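Local coordinates for protein putative GTP pyrophosphokinase (Streptococcus mutans, PDB 3L9D) that probably transfers pyrophosphate from ATP to GTP, the first step towards the alarmone ppGpp, at residues M35-V48 against K95-L108. Residues are numbered along the deposited sequence; the frame is centred on the assembly and turned at random.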
ATOM      1  N   MET A  35     -21.734   0.171 -18.824  1.00 51.86           N
ATOM      2  CA  MET A  35     -20.815   0.742 -17.839  1.00 57.20           C
ATOM      3  C   MET A  35     -20.174   2.050 -18.319  1.00 54.28           C
ATOM      4  O   MET A  35     -19.503   2.083 -19.350  1.00 49.66           O
ATOM      5  CB  MET A  35     -19.716  -0.266 -17.454  1.00 52.92           C
ATOM      6  CG  MET A  35     -19.705  -0.675 -15.975  1.00 51.09           C
ATOM      7  SD  MET A  35     -19.841   0.723 -14.821  1.00 56.60           S
ATOM      8  CE  MET A  35     -19.713  -0.103 -13.236  1.00 41.36           C
ATOM      9  N   ASN A  36     -20.397   3.121 -17.555  1.00 59.68           N
ATOM     10  CA  ASN A  36     -19.725   4.401 -17.762  1.00 53.94           C
ATOM     11  C   ASN A  36     -18.644   4.598 -16.703  1.00 48.98           C
ATOM     12  O   ASN A  36     -18.916   5.030 -15.583  1.00 51.43           O
ATOM     13  CB  ASN A  36     -20.735   5.555 -17.706  1.00 51.73           C
ATOM     14  CG  ASN A  36     -20.064   6.931 -17.694  1.00 57.10           C
ATOM     15  OD1 ASN A  36     -18.935   7.109 -18.187  1.00 49.43           O
ATOM     16  ND2 ASN A  36     -20.762   7.913 -17.128  1.00 59.51           N
ATOM     17  N   TRP A  37     -17.413   4.283 -17.062  1.00 44.57           N
ATOM     18  CA  TRP A  37     -16.327   4.274 -16.095  1.00 44.37           C
ATOM     19  C   TRP A  37     -15.943   5.659 -15.556  1.00 45.15           C
ATOM     20  O   TRP A  37     -15.781   5.844 -14.347  1.00 41.09           O
ATOM     21  CB  TRP A  37     -15.122   3.561 -16.698  1.00 41.51           C
ATOM     22  CG  TRP A  37     -15.372   2.101 -16.911  1.00 43.88           C
ATOM     23  CD1 TRP A  37     -15.703   1.487 -18.081  1.00 44.31           C
ATOM     24  CD2 TRP A  37     -15.323   1.070 -15.915  1.00 42.18           C
ATOM     25  NE1 TRP A  37     -15.851   0.130 -17.879  1.00 42.28           N
ATOM     26  CE2 TRP A  37     -15.626  -0.149 -16.558  1.00 38.35           C
ATOM     27  CE3 TRP A  37     -15.045   1.059 -14.542  1.00 38.11           C
ATOM     28  CZ2 TRP A  37     -15.665  -1.368 -15.875  1.00 40.44           C
ATOM     29  CZ3 TRP A  37     -15.075  -0.159 -13.861  1.00 36.78           C
ATOM     30  CH2 TRP A  37     -15.384  -1.353 -14.531  1.00 36.36           C
ATOM     31  N   GLU A  38     -15.799   6.633 -16.448  1.00 48.35           N
ATOM     32  CA  GLU A  38     -15.401   7.966 -16.024  1.00 47.49           C
ATOM     33  C   GLU A  38     -16.258   8.475 -14.868  1.00 48.24           C
ATOM     34  O   GLU A  38     -15.766   9.201 -14.006  1.00 52.98           O
ATOM     35  CB  GLU A  38     -15.450   8.950 -17.188  1.00 52.28           C
ATOM     36  CG  GLU A  38     -14.906  10.321 -16.833  1.00 56.61           C
ATOM     37  CD  GLU A  38     -14.874  11.268 -18.022  1.00 67.50           C
ATOM     38  OE1 GLU A  38     -15.779  11.167 -18.886  1.00 71.07           O
ATOM     39  OE2 GLU A  38     -13.952  12.118 -18.085  1.00 60.10           O
ATOM     40  N   GLU A  39     -17.532   8.098 -14.848  1.00 41.74           N
ATOM     41  CA  GLU A  39     -18.419   8.534 -13.780  1.00 43.69           C
ATOM     42  C   GLU A  39     -18.277   7.698 -12.514  1.00 39.44           C
ATOM     43  O   GLU A  39     -18.240   8.235 -11.405  1.00 38.66           O
ATOM     44  CB  GLU A  39     -19.879   8.500 -14.225  1.00 48.33           C
ATOM     45  CG  GLU A  39     -20.848   8.571 -13.049  1.00 50.21           C
ATOM     46  CD  GLU A  39     -22.300   8.432 -13.461  1.00 60.73           C
ATOM     47  OE1 GLU A  39     -23.108   7.973 -12.626  1.00 63.12           O
ATOM     48  OE2 GLU A  39     -22.633   8.776 -14.618  1.00 70.70           O
ATOM     49  N   PHE A  40     -18.232   6.382 -12.680  1.00 38.12           N
ATOM     50  CA  PHE A  40     -18.152   5.482 -11.537  1.00 34.92           C
ATOM     51  C   PHE A  40     -16.853   5.735 -10.785  1.00 30.65           C
ATOM     52  O   PHE A  40     -16.812   5.689  -9.562  1.00 29.64           O
ATOM     53  CB  PHE A  40     -18.245   4.024 -11.995  1.00 34.27           C
ATOM     54  CG  PHE A  40     -17.768   3.030 -10.971  1.00 27.71           C
ATOM     55  CD1 PHE A  40     -18.633   2.527 -10.033  1.00 25.06           C
ATOM     56  CD2 PHE A  40     -16.449   2.599 -10.964  1.00 27.92           C
ATOM     57  CE1 PHE A  40     -18.197   1.620  -9.090  1.00 28.05           C
ATOM     58  CE2 PHE A  40     -16.001   1.700 -10.033  1.00 26.47           C
ATOM     59  CZ  PHE A  40     -16.878   1.204  -9.086  1.00 31.42           C
ATOM     60  N   LEU A  41     -15.804   6.032 -11.535  1.00 27.08           N
ATOM     61  CA  LEU A  41     -14.475   6.156 -10.972  1.00 27.69           C
ATOM     62  C   LEU A  41     -14.240   7.481 -10.257  1.00 30.75           C
ATOM     63  O   LEU A  41     -13.247   7.641  -9.541  1.00 28.88           O
ATOM     64  CB  LEU A  41     -13.427   5.953 -12.068  1.00 24.31           C
ATOM     65  CG  LEU A  41     -12.609   4.653 -12.020  1.00 29.35           C
ATOM     66  CD1 LEU A  41     -13.220   3.611 -11.112  1.00 26.26           C
ATOM     67  CD2 LEU A  41     -12.402   4.073 -13.403  1.00 28.71           C
ATOM     68  N   ASP A  42     -15.151   8.431 -10.430  1.00 30.29           N
ATOM     69  CA  ASP A  42     -14.875   9.785  -9.968  1.00 29.03           C
ATOM     70  C   ASP A  42     -14.606   9.907  -8.479  1.00 28.66           C
ATOM     71  O   ASP A  42     -13.660  10.572  -8.074  1.00 28.31           O
ATOM     72  CB  ASP A  42     -15.977  10.760 -10.364  1.00 40.40           C
ATOM     73  CG  ASP A  42     -15.641  12.191  -9.965  1.00 42.75           C
ATOM     74  OD1 ASP A  42     -16.069  12.614  -8.862  1.00 34.89           O
ATOM     75  OD2 ASP A  42     -14.916  12.867 -10.740  1.00 41.64           O
ATOM     76  N   PRO A  43     -15.441   9.278  -7.649  1.00 28.77           N
ATOM     77  CA  PRO A  43     -15.207   9.374  -6.204  1.00 26.03           C
ATOM     78  C   PRO A  43     -13.923   8.659  -5.732  1.00 26.33           C
ATOM     79  O   PRO A  43     -13.458   8.903  -4.616  1.00 29.15           O
ATOM     80  CB  PRO A  43     -16.441   8.697  -5.606  1.00 25.87           C
ATOM     81  CG  PRO A  43     -17.415   8.559  -6.731  1.00 30.99           C
ATOM     82  CD  PRO A  43     -16.621   8.466  -7.972  1.00 24.78           C
ATOM     83  N   TYR A  44     -13.370   7.774  -6.559  1.00 24.72           N
ATOM     84  CA  TYR A  44     -12.129   7.087  -6.217  1.00 20.96           C
ATOM     85  C   TYR A  44     -10.946   7.957  -6.572  1.00 20.87           C
ATOM     86  O   TYR A  44      -9.921   7.946  -5.885  1.00 20.88           O
ATOM     87  CB  TYR A  44     -12.010   5.742  -6.941  1.00 23.25           C
ATOM     88  CG  TYR A  44     -13.046   4.723  -6.537  1.00 20.52           C
ATOM     89  CD1 TYR A  44     -12.789   3.799  -5.533  1.00 23.39           C
ATOM     90  CD2 TYR A  44     -14.277   4.690  -7.155  1.00 20.51           C
ATOM     91  CE1 TYR A  44     -13.744   2.866  -5.161  1.00 18.73           C
ATOM     92  CE2 TYR A  44     -15.219   3.775  -6.801  1.00 21.33           C
ATOM     93  CZ  TYR A  44     -14.953   2.868  -5.803  1.00 18.27           C
ATOM     94  OH  TYR A  44     -15.913   1.959  -5.464  1.00 21.89           O
ATOM     95  N   ILE A  45     -11.086   8.713  -7.651  1.00 23.81           N
ATOM     96  CA  ILE A  45     -10.059   9.665  -8.019  1.00 23.00           C
ATOM     97  C   ILE A  45      -9.906  10.721  -6.931  1.00 22.81           C
ATOM     98  O   ILE A  45      -8.785  11.069  -6.540  1.00 24.33           O
ATOM     99  CB  ILE A  45     -10.355  10.329  -9.370  1.00 27.47           C
ATOM    100  CG1 ILE A  45     -10.146   9.317 -10.500  1.00 24.95           C
ATOM    101  CG2 ILE A  45      -9.455  11.559  -9.559  1.00 27.04           C
ATOM    102  CD1 ILE A  45     -10.977   9.570 -11.719  1.00 24.88           C
ATOM    103  N   GLN A  46     -11.040  11.229  -6.452  1.00 26.29           N
ATOM    104  CA  GLN A  46     -11.067  12.186  -5.348  1.00 24.87           C
ATOM    105  C   GLN A  46     -10.438  11.594  -4.092  1.00 25.43           C
ATOM    106  O   GLN A  46      -9.584  12.232  -3.469  1.00 20.64           O
ATOM    107  CB  GLN A  46     -12.503  12.571  -5.007  1.00 24.05           C
ATOM    108  CG  GLN A  46     -13.262  13.256  -6.099  1.00 30.10           C
ATOM    109  CD  GLN A  46     -14.615  13.782  -5.610  1.00 42.17           C
ATOM    110  OE1 GLN A  46     -15.672  13.341  -6.081  1.00 40.91           O
ATOM    111  NE2 GLN A  46     -14.585  14.716  -4.645  1.00 39.12           N
ATOM    112  N   ALA A  47     -10.890  10.390  -3.715  1.00 23.96           N
ATOM    113  CA  ALA A  47     -10.405   9.697  -2.520  1.00 18.35           C
ATOM    114  C   ALA A  47      -8.875   9.525  -2.506  1.00 19.94           C
ATOM    115  O   ALA A  47      -8.235   9.769  -1.489  1.00 22.36           O
ATOM    116  CB  ALA A  47     -11.100   8.369  -2.367  1.00 16.92           C
ATOM    117  N   VAL A  48      -8.280   9.131  -3.628  1.00 18.59           N
ATOM    118  CA  VAL A  48      -6.829   8.986  -3.685  1.00 17.26           C
ATOM    119  C   VAL A  48      -6.148  10.308  -3.399  1.00 18.28           C
ATOM    120  O   VAL A  48      -5.107  10.353  -2.742  1.00 16.22           O
ATOM    121  CB  VAL A  48      -6.344   8.458  -5.054  1.00 18.52           C
ATOM    122  CG1 VAL A  48      -4.828   8.444  -5.114  1.00 20.15           C
ATOM    123  CG2 VAL A  48      -6.865   7.065  -5.291  1.00 21.52           C
ATOM    124  N   LYS A  95     -21.019  -5.533 -11.952  1.00 37.06           N
ATOM    125  CA  LYS A  95     -20.805  -4.086 -11.890  1.00 39.61           C
ATOM    126  C   LYS A  95     -21.671  -3.392 -10.826  1.00 40.77           C
ATOM    127  O   LYS A  95     -21.215  -2.460 -10.156  1.00 43.21           O
ATOM    128  CB  LYS A  95     -20.952  -3.435 -13.268  1.00 41.73           C
ATOM    129  CG  LYS A  95     -22.048  -4.024 -14.134  1.00 49.78           C
ATOM    130  CD  LYS A  95     -22.135  -3.318 -15.497  1.00 50.02           C
ATOM    131  CE  LYS A  95     -23.363  -3.781 -16.304  1.00 55.41           C
ATOM    132  NZ  LYS A  95     -24.676  -3.464 -15.639  1.00 58.53           N
ATOM    133  N   GLU A  96     -22.898  -3.870 -10.644  1.00 38.28           N
ATOM    134  CA  GLU A  96     -23.783  -3.334  -9.599  1.00 38.51           C
ATOM    135  C   GLU A  96     -23.226  -3.527  -8.181  1.00 40.09           C
ATOM    136  O   GLU A  96     -23.656  -2.858  -7.238  1.00 36.84           O
ATOM    137  CB  GLU A  96     -25.197  -3.926  -9.706  1.00 29.77           C
ATOM    138  CG  GLU A  96     -25.268  -5.341 -10.315  1.00 39.19           C
ATOM    139  CD  GLU A  96     -25.012  -5.361 -11.829  1.00 46.86           C
ATOM    140  OE1 GLU A  96     -25.432  -4.405 -12.528  1.00 48.68           O
ATOM    141  OE2 GLU A  96     -24.396  -6.336 -12.324  1.00 47.10           O
ATOM    142  N   ASN A  97     -22.263  -4.432  -8.030  1.00 35.52           N
ATOM    143  CA  ASN A  97     -21.651  -4.656  -6.723  1.00 34.18           C
ATOM    144  C   ASN A  97     -20.203  -4.200  -6.601  1.00 37.89           C
ATOM    145  O   ASN A  97     -19.518  -4.599  -5.660  1.00 38.71           O
ATOM    146  CB  ASN A  97     -21.740  -6.126  -6.348  1.00 36.33           C
ATOM    147  CG  ASN A  97     -23.162  -6.623  -6.325  1.00 40.60           C
ATOM    148  OD1 ASN A  97     -23.428  -7.763  -6.691  1.00 36.01           O
ATOM    149  ND2 ASN A  97     -24.092  -5.764  -5.905  1.00 36.71           N
ATOM    150  N   LEU A  98     -19.729  -3.378  -7.539  1.00 32.46           N
ATOM    151  CA  LEU A  98     -18.338  -2.948  -7.504  1.00 29.51           C
ATOM    152  C   LEU A  98     -18.011  -2.190  -6.219  1.00 30.95           C
ATOM    153  O   LEU A  98     -17.096  -2.544  -5.478  1.00 28.18           O
ATOM    154  CB  LEU A  98     -18.014  -2.058  -8.696  1.00 29.19           C
ATOM    155  CG  LEU A  98     -17.696  -2.759 -10.005  1.00 31.92           C
ATOM    156  CD1 LEU A  98     -17.215  -1.726 -10.987  1.00 29.68           C
ATOM    157  CD2 LEU A  98     -16.639  -3.828  -9.783  1.00 29.85           C
ATOM    158  N   THR A  99     -18.762  -1.130  -5.959  1.00 31.98           N
ATOM    159  CA  THR A  99     -18.438  -0.271  -4.839  1.00 27.91           C
ATOM    160  C   THR A  99     -18.493  -1.050  -3.534  1.00 30.92           C
ATOM    161  O   THR A  99     -17.614  -0.919  -2.694  1.00 30.97           O
ATOM    162  CB  THR A  99     -19.360   0.956  -4.775  1.00 26.98           C
ATOM    163  OG1 THR A  99     -18.906   1.942  -5.718  1.00 30.46           O
ATOM    164  CG2 THR A  99     -19.330   1.552  -3.381  1.00 23.78           C
ATOM    165  N   GLN A 100     -19.518  -1.875  -3.364  1.00 33.16           N
ATOM    166  CA  GLN A 100     -19.680  -2.569  -2.098  1.00 34.77           C
ATOM    167  C   GLN A 100     -18.761  -3.791  -1.973  1.00 33.11           C
ATOM    168  O   GLN A 100     -18.457  -4.221  -0.871  1.00 34.76           O
ATOM    169  CB  GLN A 100     -21.151  -2.930  -1.850  1.00 32.21           C
ATOM    170  CG  GLN A 100     -21.601  -4.247  -2.442  1.00 44.94           C
ATOM    171  CD  GLN A 100     -22.968  -4.689  -1.910  1.00 54.78           C
ATOM    172  OE1 GLN A 100     -23.188  -5.870  -1.606  1.00 52.96           O
ATOM    173  NE2 GLN A 100     -23.889  -3.736  -1.793  1.00 60.46           N
ATOM    174  N   ASP A 101     -18.293  -4.333  -3.094  1.00 31.75           N
ATOM    175  CA  ASP A 101     -17.558  -5.598  -3.048  1.00 33.22           C
ATOM    176  C   ASP A 101     -16.077  -5.553  -3.442  1.00 29.02           C
ATOM    177  O   ASP A 101     -15.316  -6.438  -3.052  1.00 34.75           O
ATOM    178  CB  ASP A 101     -18.280  -6.683  -3.863  1.00 35.16           C
ATOM    179  CG  ASP A 101     -19.484  -7.290  -3.129  1.00 43.56           C
ATOM    180  OD1 ASP A 101     -19.708  -6.994  -1.924  1.00 39.35           O
ATOM    181  OD2 ASP A 101     -20.205  -8.086  -3.776  1.00 45.95           O
ATOM    182  N   MET A 102     -15.663  -4.564  -4.227  1.00 25.78           N
ATOM    183  CA  MET A 102     -14.249  -4.463  -4.603  1.00 25.39           C
ATOM    184  C   MET A 102     -13.462  -3.550  -3.636  1.00 24.75           C
ATOM    185  O   MET A 102     -13.878  -2.426  -3.335  1.00 22.88           O
ATOM    186  CB  MET A 102     -14.082  -4.036  -6.069  1.00 25.33           C
ATOM    187  CG  MET A 102     -12.624  -4.030  -6.528  1.00 28.91           C
ATOM    188  SD  MET A 102     -12.344  -4.348  -8.285  1.00 32.10           S
ATOM    189  CE  MET A 102     -13.408  -5.774  -8.526  1.00 29.86           C
ATOM    190  N   GLN A 103     -12.326  -4.048  -3.158  1.00 21.11           N
ATOM    191  CA  GLN A 103     -11.643  -3.450  -2.018  1.00 21.91           C
ATOM    192  C   GLN A 103     -10.497  -2.526  -2.381  1.00 20.67           C
ATOM    193  O   GLN A 103     -10.116  -1.678  -1.586  1.00 20.98           O
ATOM    194  CB  GLN A 103     -11.111  -4.549  -1.079  1.00 19.66           C
ATOM    195  CG  GLN A 103     -12.192  -5.397  -0.422  1.00 22.63           C
ATOM    196  CD  GLN A 103     -11.617  -6.463   0.505  1.00 24.61           C
ATOM    197  OE1 GLN A 103     -10.615  -7.102   0.187  1.00 28.47           O
ATOM    198  NE2 GLN A 103     -12.261  -6.669   1.644  1.00 20.68           N
ATOM    199  N   ASP A 104      -9.935  -2.707  -3.570  1.00 22.25           N
ATOM    200  CA  ASP A 104      -8.701  -2.026  -3.931  1.00 19.71           C
ATOM    201  C   ASP A 104      -8.809  -1.165  -5.189  1.00 17.92           C
ATOM    202  O   ASP A 104      -7.845  -1.018  -5.932  1.00 18.78           O
ATOM    203  CB  ASP A 104      -7.571  -3.047  -4.094  1.00 20.59           C
ATOM    204  CG  ASP A 104      -7.884  -4.136  -5.139  1.00 26.34           C
ATOM    205  OD1 ASP A 104      -9.049  -4.281  -5.565  1.00 22.65           O
ATOM    206  OD2 ASP A 104      -6.943  -4.860  -5.535  1.00 30.00           O
ATOM    207  N   ILE A 105      -9.977  -0.604  -5.446  1.00 16.49           N
ATOM    208  CA  ILE A 105     -10.083   0.280  -6.587  1.00 20.97           C
ATOM    209  C   ILE A 105      -9.145   1.482  -6.365  1.00 25.39           C
ATOM    210  O   ILE A 105      -8.180   1.679  -7.112  1.00 23.44           O
ATOM    211  CB  ILE A 105     -11.537   0.672  -6.869  1.00 23.15           C
ATOM    212  CG1 ILE A 105     -12.316  -0.591  -7.265  1.00 21.70           C
ATOM    213  CG2 ILE A 105     -11.618   1.749  -7.958  1.00 17.27           C
ATOM    214  CD1 ILE A 105     -13.734  -0.342  -7.702  1.00 21.21           C
ATOM    215  N   ALA A 106      -9.386   2.258  -5.315  1.00 24.27           N
ATOM    216  CA  ALA A 106      -8.378   3.220  -4.900  1.00 21.49           C
ATOM    217  C   ALA A 106      -7.269   2.427  -4.233  1.00 18.36           C
ATOM    218  O   ALA A 106      -7.540   1.580  -3.377  1.00 16.42           O
ATOM    219  CB  ALA A 106      -8.961   4.229  -3.941  1.00 16.56           C
ATOM    220  N   GLY A 107      -6.027   2.690  -4.627  1.00 14.60           N
ATOM    221  CA  GLY A 107      -4.897   2.014  -4.019  1.00 17.16           C
ATOM    222  C   GLY A 107      -3.835   2.981  -3.535  1.00 19.93           C
ATOM    223  O   GLY A 107      -3.414   3.858  -4.285  1.00 18.81           O
ATOM    224  N   LEU A 108      -3.398   2.833  -2.284  1.00 17.83           N
ATOM    225  CA  LEU A 108      -2.390   3.726  -1.732  1.00 16.33           C
ATOM    226  C   LEU A 108      -1.182   2.986  -1.203  1.00 19.45           C
ATOM    227  O   LEU A 108      -1.282   1.849  -0.757  1.00 23.56           O
ATOM    228  CB  LEU A 108      -2.978   4.608  -0.637  1.00 19.64           C
ATOM    229  CG  LEU A 108      -3.716   5.841  -1.157  1.00 19.69           C
ATOM    230  CD1 LEU A 108      -5.178   5.766  -0.846  1.00 17.22           C
ATOM    231  CD2 LEU A 108      -3.089   7.105  -0.576  1.00 17.96           C
TER
HETATM  232  O   HOH W   1     -15.039   0.258  -3.311  1.00 19.04           O
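Tyr44 has its CG anti to the carbonyl carbon (chi1 -65°), which sends the phenol from helix 42-64 across to Thr99 and Ile105; Phe40, with CG anti to the backbone N (chi1 163°), turns its ring to Leu98 and Ile105. Over one face of the Tyr44 ring sits Ile105 CG2, a CH-pi contact 3.6 Å from the ring centroid, while the Phe40 ring takes Leu98 CD1 over a face at 4.0 Å from its centroid and Ile105 CD1 at its edge. Ile105 touches both rings, mainly with CG2 on Tyr44 and CD1 on Phe40. Tyr44 OH hydrogen-bonds Thr99 OG1 over 3.0 Å and a water over 2.9 Å. The same water lies within hydrogen-bonding distance of Thr99 O and Met102 O, linking the phenol to the end of helix 98-101. Toward the N-terminal end, Met35 CE meets Leu98 CD1 tip to tip at 3.7 Å, and along the helix Val48 CG2 packs on Ala106 CB. The contact lays the N-terminal helices against the mixed sheet of the RelA/SpoT fold and the connection leading into strand 106-112: Leu98 also touches Met88 of helix 81-91, Ile105 and Val48 reach Val78 of strand 73-78, and Tyr44 rests on Ile168 of strand 164-176.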